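Local coordinates for protein aminoglycoside Nucleotidyltransferase (2")-Ia (Pseudomonas aeruginosa, PDB 5CFU) that inactivates aminoglycoside antibiotics such as gentamicin, kanamycin and tobramycin by transferring an adenylyl group from a nucleotide to their 2''-hydroxyl, and so confers bacterial resistance, at residues D51-T56 with E91-E96; T56-R61 with E103-A108. All blocks are in the same frame, centred on the assembly; numbering follows the deposited sequence.

Contact 1 (D51-T56 with E91-E96); sequences DDIDLT and ELLDCE. With MN (manganese (II) ion), chain B; 51H (adenylyl-2"-tobramycin), chain D; POP (pyrophosphate 2-), chain E.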
loop_
_atom_site.group_PDB
_atom_site.type_symbol
_atom_site.label_atom_id
_atom_site.label_comp_id
_atom_site.label_asym_id
_atom_site.label_seq_id
_atom_site.Cartn_x
_atom_site.Cartn_y
_atom_site.Cartn_z
ATOM N N ASP A 51 -1.952 10.181 6.506
ATOM C CA ASP A 51 -0.771 11.036 6.547
ATOM C C ASP A 51 -0.031 11.025 5.228
ATOM O O ASP A 51 0.470 12.063 4.792
ATOM C CB ASP A 51 0.177 10.603 7.671
ATOM C CG ASP A 51 -0.237 11.139 9.021
ATOM O OD1 ASP A 51 -1.301 11.793 9.103
ATOM O OD2 ASP A 51 0.508 10.907 10.001
ATOM N N ASP A 52 0.026 9.867 4.581
ATOM C CA ASP A 52 0.753 9.750 3.314
ATOM C C ASP A 52 -0.057 8.947 2.298
ATOM O O ASP A 52 -1.171 8.508 2.569
ATOM C CB ASP A 52 2.151 9.124 3.543
ATOM C CG ASP A 52 2.092 7.668 3.937
ATOM O OD1 ASP A 52 0.985 7.111 4.051
ATOM O OD2 ASP A 52 3.171 7.058 4.145
ATOM N N ILE A 53 0.508 8.786 1.114
ATOM C CA ILE A 53 -0.016 7.872 0.120
ATOM C C ILE A 53 0.999 6.747 -0.042
ATOM O O ILE A 53 2.145 6.995 -0.405
ATOM C CB ILE A 53 -0.249 8.557 -1.231
ATOM C CG1 ILE A 53 -1.310 9.648 -1.088
ATOM C CG2 ILE A 53 -0.623 7.536 -2.310
ATOM C CD1 ILE A 53 -1.233 10.725 -2.166
ATOM N N ASP A 54 0.574 5.522 0.241
ATOM C CA ASP A 54 1.432 4.356 0.120
ATOM C C ASP A 54 1.198 3.666 -1.218
ATOM O O ASP A 54 0.051 3.394 -1.581
ATOM C CB ASP A 54 1.161 3.388 1.261
ATOM C CG ASP A 54 1.373 4.023 2.599
ATOM O OD1 ASP A 54 2.535 4.355 2.927
ATOM O OD2 ASP A 54 0.358 4.212 3.309
ATOM N N LEU A 55 2.289 3.392 -1.933
ATOM C CA LEU A 55 2.252 2.789 -3.287
ATOM C C LEU A 55 3.169 1.588 -3.406
ATOM O O LEU A 55 4.243 1.571 -2.804
ATOM C CB LEU A 55 2.674 3.803 -4.351
ATOM C CG LEU A 55 1.822 5.060 -4.444
ATOM C CD1 LEU A 55 2.465 6.059 -5.363
ATOM C CD2 LEU A 55 0.403 4.686 -4.935
ATOM N N THR A 56 2.735 0.587 -4.167
ATOM C CA THR A 56 3.608 -0.497 -4.590
ATOM C C THR A 56 3.766 -0.418 -6.101
ATOM O O THR A 56 2.789 -0.205 -6.815
ATOM C CB THR A 56 3.051 -1.872 -4.212
ATOM O OG1 THR A 56 2.809 -1.929 -2.813
ATOM C CG2 THR A 56 4.018 -2.960 -4.587
ATOM N N GLU A 91 2.481 16.584 -0.198
ATOM C CA GLU A 91 2.043 15.197 0.019
ATOM C C GLU A 91 3.172 14.196 -0.177
ATOM O O GLU A 91 3.906 14.264 -1.158
ATOM C CB GLU A 91 0.882 14.853 -0.920
ATOM C CG GLU A 91 -0.350 15.768 -0.743
ATOM C CD GLU A 91 -1.132 15.508 0.538
ATOM O OE1 GLU A 91 -0.899 14.477 1.201
ATOM O OE2 GLU A 91 -1.990 16.353 0.884
ATOM N N LEU A 92 3.288 13.264 0.766
ATOM C CA LEU A 92 4.327 12.253 0.740
ATOM C C LEU A 92 3.829 10.975 0.104
ATOM O O LEU A 92 2.724 10.498 0.386
ATOM C CB LEU A 92 4.832 11.957 2.155
ATOM C CG LEU A 92 5.664 13.059 2.829
ATOM C CD1 LEU A 92 6.088 12.641 4.232
ATOM C CD2 LEU A 92 6.887 13.424 1.996
ATOM N N LEU A 93 4.679 10.427 -0.751
ATOM C CA LEU A 93 4.440 9.162 -1.444
ATOM C C LEU A 93 5.423 8.133 -0.926
ATOM O O LEU A 93 6.621 8.261 -1.155
ATOM C CB LEU A 93 4.646 9.305 -2.939
ATOM C CG LEU A 93 3.482 9.553 -3.867
ATOM C CD1 LEU A 93 2.618 10.669 -3.363
ATOM C CD2 LEU A 93 4.036 9.854 -5.251
ATOM N N ASP A 94 4.925 7.112 -0.257
ATOM C CA ASP A 94 5.781 6.093 0.334
ATOM C C ASP A 94 5.749 4.865 -0.589
ATOM O O ASP A 94 4.713 4.216 -0.699
ATOM C CB ASP A 94 5.284 5.767 1.735
ATOM C CG ASP A 94 6.284 4.962 2.542
ATOM O OD1 ASP A 94 6.921 5.537 3.438
ATOM O OD2 ASP A 94 6.440 3.764 2.283
ATOM N N CYS A 95 6.860 4.570 -1.270
ATOM C CA CYS A 95 6.846 3.659 -2.423
ATOM C C CYS A 95 7.700 2.427 -2.204
ATOM O O CYS A 95 8.884 2.538 -1.879
ATOM C CB CYS A 95 7.321 4.393 -3.679
ATOM S SG CYS A 95 6.376 5.865 -4.043
ATOM N N GLU A 96 7.099 1.261 -2.421
ATOM C CA GLU A 96 7.773 -0.024 -2.241
ATOM C C GLU A 96 7.701 -0.848 -3.518
ATOM O O GLU A 96 6.632 -0.980 -4.089
ATOM C CB GLU A 96 7.134 -0.809 -1.096
ATOM C CG GLU A 96 7.759 -2.184 -0.867
ATOM C CD GLU A 96 7.317 -2.829 0.434
ATOM O OE1 GLU A 96 6.130 -2.685 0.805
ATOM O OE2 GLU A 96 8.159 -3.498 1.076
HETATM MN MN MN B . 0.027 5.596 5.025
HETATM O O8 51H D . 2.504 5.075 8.201
HETATM P P 51H D . 2.435 4.222 7.007
HETATM O O7 51H D . 1.632 4.762 5.867
HETATM O O9 51H D . 1.842 2.812 7.365
HETATM C C14 51H D . 1.547 1.838 6.343
HETATM C C15 51H D . 1.400 0.527 7.067
HETATM C C18 51H D . 0.378 0.556 8.198
HETATM O O12 51H D . -0.862 0.040 7.722
HETATM C C17 51H D . 0.999 -0.343 9.262
HETATM O O11 51H D . 0.667 -1.710 9.056
HETATM C C16 51H D . 2.496 -0.148 9.029
HETATM N N4 51H D . 3.105 0.904 9.826
HETATM C C21 51H D . 4.395 0.925 10.293
HETATM N N6 51H D . 5.305 -0.048 10.193
HETATM C C22 51H D . 6.456 0.319 10.760
HETATM N N7 51H D . 6.767 1.472 11.357
HETATM C C23 51H D . 5.826 2.436 11.445
HETATM N N8 51H D . 6.149 3.596 12.028
HETATM C C20 51H D . 4.563 2.163 10.892
HETATM N N5 51H D . 3.395 2.905 10.820
HETATM C C19 51H D . 2.567 2.115 10.183
HETATM O O10 51H D . 2.669 0.188 7.669
HETATM O O6 51H D . 3.885 3.897 6.445
HETATM C C13 51H D . 4.992 3.777 7.361
HETATM C C12 51H D . 5.992 4.884 7.067
HETATM N N3 51H D . 5.340 6.206 7.136
HETATM C C11 51H D . 7.173 4.773 8.025
HETATM O O5 51H D . 8.142 5.779 7.740
HETATM C C9 51H D . 7.783 3.382 7.852
HETATM C C10 51H D . 8.948 3.113 8.773
HETATM O O4 51H D . 9.653 1.968 8.337
HETATM O O3 51H D . 6.809 2.362 8.131
HETATM C C8 51H D . 5.648 2.414 7.307
HETATM O O2 51H D . 5.987 2.147 5.974
HETATM C C7 51H D . 5.724 0.817 5.490
HETATM C C6 51H D . 5.573 0.925 3.974
HETATM N N2 51H D . 4.543 1.916 3.620
HETATM C C5 51H D . 5.249 -0.456 3.420
HETATM C C4 51H D . 6.326 -1.496 3.786
HETATM N N1 51H D . 5.892 -2.835 3.358
HETATM C C24 51H D . 6.857 -0.125 5.851
HETATM O O13 51H D . 7.017 -0.238 7.268
HETATM C C3 51H D . 6.554 -1.510 5.296
HETATM O O1 51H D . 7.687 -2.357 5.553
HETATM C C2 51H D . 7.442 -3.642 6.068
HETATM O O 51H D . 7.620 -4.627 5.063
HETATM C C25 51H D . 8.386 -3.883 7.248
HETATM N N9 51H D . 8.255 -2.846 8.282
HETATM C C26 51H D . 9.819 -3.947 6.711
HETATM C C27 51H D . 9.974 -4.984 5.616
HETATM O O14 51H D . 11.288 -4.930 5.044
HETATM C C1 51H D . 8.948 -4.759 4.514
HETATM C C 51H D . 8.923 -5.915 3.538
HETATM N N 51H D . 7.848 -5.929 2.531
HETATM P P1 POP E . -2.332 4.786 6.928
HETATM O O1 POP E . -3.169 3.686 7.555
HETATM O O2 POP E . -3.156 5.883 6.260
HETATM O O3 POP E . -1.162 4.280 6.084
HETATM O O POP E . -1.688 5.515 8.199
HETATM P P2 POP E . -0.802 6.861 8.089
HETATM O O4 POP E . 0.237 6.692 9.176
HETATM O O5 POP E . -0.304 6.956 6.663
HETATM O O6 POP E . -1.794 7.977 8.371
HETATM O O HOH W 1 1.412 13.526 2.836
HETATM O O HOH W 2 5.772 7.373 5.012
HETATM O O HOH W 3 -1.781 6.296 3.951
HETATM O O HOH W 4 3.668 -2.105 -0.060
#
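A chi1 of 69° tucks the carboxylate of Asp52 between its backbone N and carbonyl carbon, whereas Asp54 (chi1 -58°) leans its carboxylate beside the backbone N; both meet the CB of Asp94, whose CG swings anti to its N (chi1 -167°). This is the Asp-x-Asp signature of the nucleotidyltransferase fold, with the third aspartate on the neighbouring parallel strand. Asp52 OD1 binds manganese at 2.0 Å and Asp54 OD2 at 2.2 Å; O7 of adenylyl-tobramycin, two pyrophosphate oxygens and a water complete the site. The other carboxylate oxygens face Asp94, Asp54 OD1 lying 3.3 Å from Asp94 CB. Asp94, which binds a second manganese in another structure of the protein, here takes a hydrogen bond at OD2 from adenylyl-tobramycin N2, while its OD1 is held by Tyr82 OH and by a water shared with Asp52 OD2. Backbone bonds from Ile53 N to Leu92 O and onward to Glu96 N fix this register. Alternation sends Ile53, Leu55, Leu93 and Cys95 to the opposite, apolar face, where Ile53 and Leu93 pack on helix 12-26; Leu55 CD1 lies 3.9 Å from Leu93 CG. Extended Glu96 reaches two antibiotic amines, its OE1 standing 2.6 Å from N1 of adenylyl-tobramycin.

Contact 2 (T56-R61 with E103-A108); sequences TFPGER and EAYEIA. With BU1 (1,4-butanediol), chain I; 51H (adenylyl-2"-tobramycin), chain D.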
loop_
_atom_site.group_PDB
_atom_site.type_symbol
_atom_site.label_atom_id
_atom_site.label_comp_id
_atom_site.label_asym_id
_atom_site.label_seq_id
_atom_site.Cartn_x
_atom_site.Cartn_y
_atom_site.Cartn_z
ATOM N N THR A 56 2.735 0.587 -4.167
ATOM C CA THR A 56 3.608 -0.497 -4.590
ATOM C C THR A 56 3.766 -0.418 -6.101
ATOM O O THR A 56 2.789 -0.205 -6.815
ATOM C CB THR A 56 3.051 -1.872 -4.212
ATOM O OG1 THR A 56 2.809 -1.929 -2.813
ATOM C CG2 THR A 56 4.018 -2.960 -4.587
ATOM N N PHE A 57 4.987 -0.581 -6.587
ATOM C CA PHE A 57 5.251 -0.435 -8.019
ATOM C C PHE A 57 6.089 -1.604 -8.524
ATOM O O PHE A 57 6.853 -2.183 -7.763
ATOM C CB PHE A 57 5.970 0.878 -8.287
ATOM C CG PHE A 57 7.325 0.964 -7.630
ATOM C CD1 PHE A 57 8.466 0.556 -8.296
ATOM C CD2 PHE A 57 7.449 1.428 -6.342
ATOM C CE1 PHE A 57 9.711 0.628 -7.683
ATOM C CE2 PHE A 57 8.692 1.498 -5.714
ATOM C CZ PHE A 57 9.825 1.097 -6.393
ATOM N N PRO A 58 5.967 -1.943 -9.825
ATOM C CA PRO A 58 6.900 -2.951 -10.360
ATOM C C PRO A 58 8.343 -2.513 -10.205
ATOM O O PRO A 58 8.721 -1.458 -10.730
ATOM C CB PRO A 58 6.511 -3.045 -11.849
ATOM C CG PRO A 58 5.055 -2.508 -11.896
ATOM C CD PRO A 58 5.002 -1.463 -10.831
ATOM N N GLY A 59 9.155 -3.318 -9.521
ATOM C CA GLY A 59 10.509 -2.919 -9.193
ATOM C C GLY A 59 11.377 -2.601 -10.401
ATOM O O GLY A 59 12.212 -1.695 -10.353
ATOM N N GLU A 60 11.157 -3.330 -11.489
ATOM C CA GLU A 60 11.954 -3.158 -12.686
ATOM C C GLU A 60 11.512 -1.975 -13.548
ATOM O O GLU A 60 12.139 -1.696 -14.586
ATOM C CB GLU A 60 11.945 -4.474 -13.491
ATOM C CG GLU A 60 10.765 -4.690 -14.422
ATOM C CD GLU A 60 9.460 -5.080 -13.740
ATOM O OE1 GLU A 60 9.387 -5.142 -12.491
ATOM O OE2 GLU A 60 8.483 -5.338 -14.479
ATOM N N ARG A 61 10.449 -1.275 -13.138
ATOM C CA ARG A 61 9.952 -0.109 -13.865
ATOM C C ARG A 61 9.973 1.136 -12.979
ATOM O O ARG A 61 9.196 2.069 -13.186
ATOM C CB ARG A 61 8.533 -0.383 -14.383
ATOM C CG ARG A 61 8.474 -1.632 -15.259
ATOM C CD ARG A 61 7.064 -1.921 -15.816
ATOM N NE ARG A 61 6.554 -0.867 -16.688
ATOM C CZ ARG A 61 5.322 -0.850 -17.205
ATOM N NH1 ARG A 61 4.464 -1.839 -16.960
ATOM N NH2 ARG A 61 4.929 0.167 -17.957
ATOM N N GLU A 103 3.618 -15.428 -12.040
ATOM C CA GLU A 103 2.218 -15.159 -12.369
ATOM C C GLU A 103 1.647 -13.876 -11.759
ATOM O O GLU A 103 0.499 -13.526 -12.045
ATOM C CB GLU A 103 1.347 -16.346 -11.948
ATOM C CG GLU A 103 1.173 -16.511 -10.462
ATOM C CD GLU A 103 0.281 -17.701 -10.132
ATOM O OE1 GLU A 103 -0.180 -17.800 -8.980
ATOM O OE2 GLU A 103 0.034 -18.532 -11.038
ATOM N N ALA A 104 2.424 -13.199 -10.916
ATOM C CA ALA A 104 2.046 -11.922 -10.344
ATOM C C ALA A 104 3.266 -11.226 -9.782
ATOM O O ALA A 104 4.283 -11.851 -9.520
ATOM C CB ALA A 104 0.984 -12.106 -9.216
ATOM N N TYR A 105 3.141 -9.914 -9.622
ATOM C CA TYR A 105 4.067 -9.125 -8.843
ATOM C C TYR A 105 3.845 -9.414 -7.371
ATOM O O TYR A 105 2.722 -9.583 -6.930
ATOM C CB TYR A 105 3.881 -7.627 -9.114
ATOM C CG TYR A 105 4.449 -7.165 -10.430
ATOM C CD1 TYR A 105 5.820 -6.987 -10.608
ATOM C CD2 TYR A 105 3.625 -6.907 -11.499
ATOM C CE1 TYR A 105 6.330 -6.555 -11.825
ATOM C CE2 TYR A 105 4.123 -6.483 -12.697
ATOM C CZ TYR A 105 5.476 -6.311 -12.859
ATOM O OH TYR A 105 5.930 -5.873 -14.089
ATOM N N GLU A 106 4.938 -9.503 -6.625
ATOM C CA GLU A 106 4.875 -9.772 -5.201
ATOM C C GLU A 106 5.840 -8.873 -4.439
ATOM O O GLU A 106 6.998 -8.700 -4.831
ATOM C CB GLU A 106 5.193 -11.245 -4.917
ATOM C CG GLU A 106 4.172 -12.244 -5.479
ATOM C CD GLU A 106 2.833 -12.221 -4.746
ATOM O OE1 GLU A 106 2.738 -11.591 -3.659
ATOM O OE2 GLU A 106 1.866 -12.835 -5.281
ATOM N N ILE A 107 5.339 -8.308 -3.351
ATOM C CA ILE A 107 6.156 -7.597 -2.388
ATOM C C ILE A 107 7.082 -8.598 -1.708
ATOM O O ILE A 107 6.644 -9.676 -1.294
ATOM C CB ILE A 107 5.288 -6.877 -1.345
ATOM C CG1 ILE A 107 4.484 -5.772 -2.039
ATOM C CG2 ILE A 107 6.108 -6.328 -0.190
ATOM C CD1 ILE A 107 3.341 -5.277 -1.220
ATOM N N ALA A 108 8.356 -8.244 -1.593
ATOM C CA ALA A 108 9.317 -9.101 -0.904
ATOM C C ALA A 108 8.832 -9.470 0.514
ATOM O O ALA A 108 8.333 -8.615 1.244
ATOM C CB ALA A 108 10.685 -8.420 -0.827
HETATM C C1 BU1 I . -0.139 -7.903 -14.535
HETATM C C2 BU1 I . -0.233 -7.267 -13.158
HETATM C C3 BU1 I . -0.443 -8.327 -12.091
HETATM C C4 BU1 I . 0.623 -8.130 -11.044
HETATM O O5 BU1 I . -1.061 -8.987 -14.668
HETATM O O6 BU1 I . 0.290 -8.823 -9.883
HETATM O O8 51H D . 2.504 5.075 8.201
HETATM P P 51H D . 2.435 4.222 7.007
HETATM O O7 51H D . 1.632 4.762 5.867
HETATM O O9 51H D . 1.842 2.812 7.365
HETATM C C14 51H D . 1.547 1.838 6.343
HETATM C C15 51H D . 1.400 0.527 7.067
HETATM C C18 51H D . 0.378 0.556 8.198
HETATM O O12 51H D . -0.862 0.040 7.722
HETATM C C17 51H D . 0.999 -0.343 9.262
HETATM O O11 51H D . 0.667 -1.710 9.056
HETATM C C16 51H D . 2.496 -0.148 9.029
HETATM N N4 51H D . 3.105 0.904 9.826
HETATM C C21 51H D . 4.395 0.925 10.293
HETATM N N6 51H D . 5.305 -0.048 10.193
HETATM C C22 51H D . 6.456 0.319 10.760
HETATM N N7 51H D . 6.767 1.472 11.357
HETATM C C23 51H D . 5.826 2.436 11.445
HETATM N N8 51H D . 6.149 3.596 12.028
HETATM C C20 51H D . 4.563 2.163 10.892
HETATM N N5 51H D . 3.395 2.905 10.820
HETATM C C19 51H D . 2.567 2.115 10.183
HETATM O O10 51H D . 2.669 0.188 7.669
HETATM O O6 51H D . 3.885 3.897 6.445
HETATM C C13 51H D . 4.992 3.777 7.361
HETATM C C12 51H D . 5.992 4.884 7.067
HETATM N N3 51H D . 5.340 6.206 7.136
HETATM C C11 51H D . 7.173 4.773 8.025
HETATM O O5 51H D . 8.142 5.779 7.740
HETATM C C9 51H D . 7.783 3.382 7.852
HETATM C C10 51H D . 8.948 3.113 8.773
HETATM O O4 51H D . 9.653 1.968 8.337
HETATM O O3 51H D . 6.809 2.362 8.131
HETATM C C8 51H D . 5.648 2.414 7.307
HETATM O O2 51H D . 5.987 2.147 5.974
HETATM C C7 51H D . 5.724 0.817 5.490
HETATM C C6 51H D . 5.573 0.925 3.974
HETATM N N2 51H D . 4.543 1.916 3.620
HETATM C C5 51H D . 5.249 -0.456 3.420
HETATM C C4 51H D . 6.326 -1.496 3.786
HETATM N N1 51H D . 5.892 -2.835 3.358
HETATM C C24 51H D . 6.857 -0.125 5.851
HETATM O O13 51H D . 7.017 -0.238 7.268
HETATM C C3 51H D . 6.554 -1.510 5.296
HETATM O O1 51H D . 7.687 -2.357 5.553
HETATM C C2 51H D . 7.442 -3.642 6.068
HETATM O O 51H D . 7.620 -4.627 5.063
HETATM C C25 51H D . 8.386 -3.883 7.248
HETATM N N9 51H D . 8.255 -2.846 8.282
HETATM C C26 51H D . 9.819 -3.947 6.711
HETATM C C27 51H D . 9.974 -4.984 5.616
HETATM O O14 51H D . 11.288 -4.930 5.044
HETATM C C1 51H D . 8.948 -4.759 4.514
HETATM C C 51H D . 8.923 -5.915 3.538
HETATM N N 51H D . 7.848 -5.929 2.531
HETATM O O HOH W 5 4.482 -4.154 -15.502
#
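The Tyr105 ring carries Pro58 over one face, while the carboxylate of Glu60 and a bound butanediol lie at separate parts of its edge, by CE1 and by CD2. Pro58 CG sits 4.2 Å from the Tyr105 ring centroid, 22° off the normal and shifted toward the rim, a CH-pi contact to which a compact, rigid proline ring is well suited. Pro58 CB lies 3.5 Å from Tyr105 CE1. The Glu60 carboxylate is nearly coplanar with the ring, the planes only 19° apart, and Trp100 adds an edge-to-face partner to Tyr105.

Tyr105 OH donates at 2.6 Å to Glu60 OE2, which accepts through its syn lone pair, on the side of OE1. Glu60 gets there by bending: it lies in the short 3-10 segment after strand 53-58, and its chain folds at chi2 (-76°) to bring the carboxylate back to the tyrosine. Arg61 N closes that turn on Pro58 O. A water joins the tyrosine hydroxyl to Arg61, donating a hydrogen bond to Tyr105 OH and accepting one from Arg61 NH1, while the guanidinium's principal partner is Glu64, through a salt bridge.

Strands 53-58 and 105-107 both pair with strand 91-100 but make no backbone bonds to each other here; their side chains bridge the gap. Toward the antibiotic, the methyl of Thr56 packs on Ile107, with Thr56 CG2 3.8 Å from Ile107 CG1. Beyond it Ile107 CG2 approaches atom N of adenylyl-tobramycin, and Ala108 O accepts a hydrogen bond from that N at 3.0 Å.

Apolar packing of Thr56 on Ile107 and Pro58 on Tyr105 is thus joined by one polar link at the turn. There the phenol hydroxyl donates a hydrogen bond to Glu60 OE2 and accepts one from the water, a double role that fixes its orientation and probably favours an ionised Glu60.

Overall arrangement
Contacts 1 and 2 follow one another along strand 53-58 and share Thr56; their centres lie 15 Å apart. Contact 1 holds the metal-binding end; the side chain of the shared Thr56 is already about 11 Å from a manganese ion, and contact 2 runs on from there toward the far end of the bound antibiotic. They are joined through the backbone by a probable hydrogen bond from Phe57 N to Glu96 O (3.0 Å), and through side chains by Ile107 CG2 resting 3.7 Å from Glu96 OE2. Both touch adenylyl-tobramycin: a single amine of the antibiotic, atom N, is gripped by Glu96 OE2 from contact 1 and Ala108 O from contact 2, so together they line the aminoglycoside pocket.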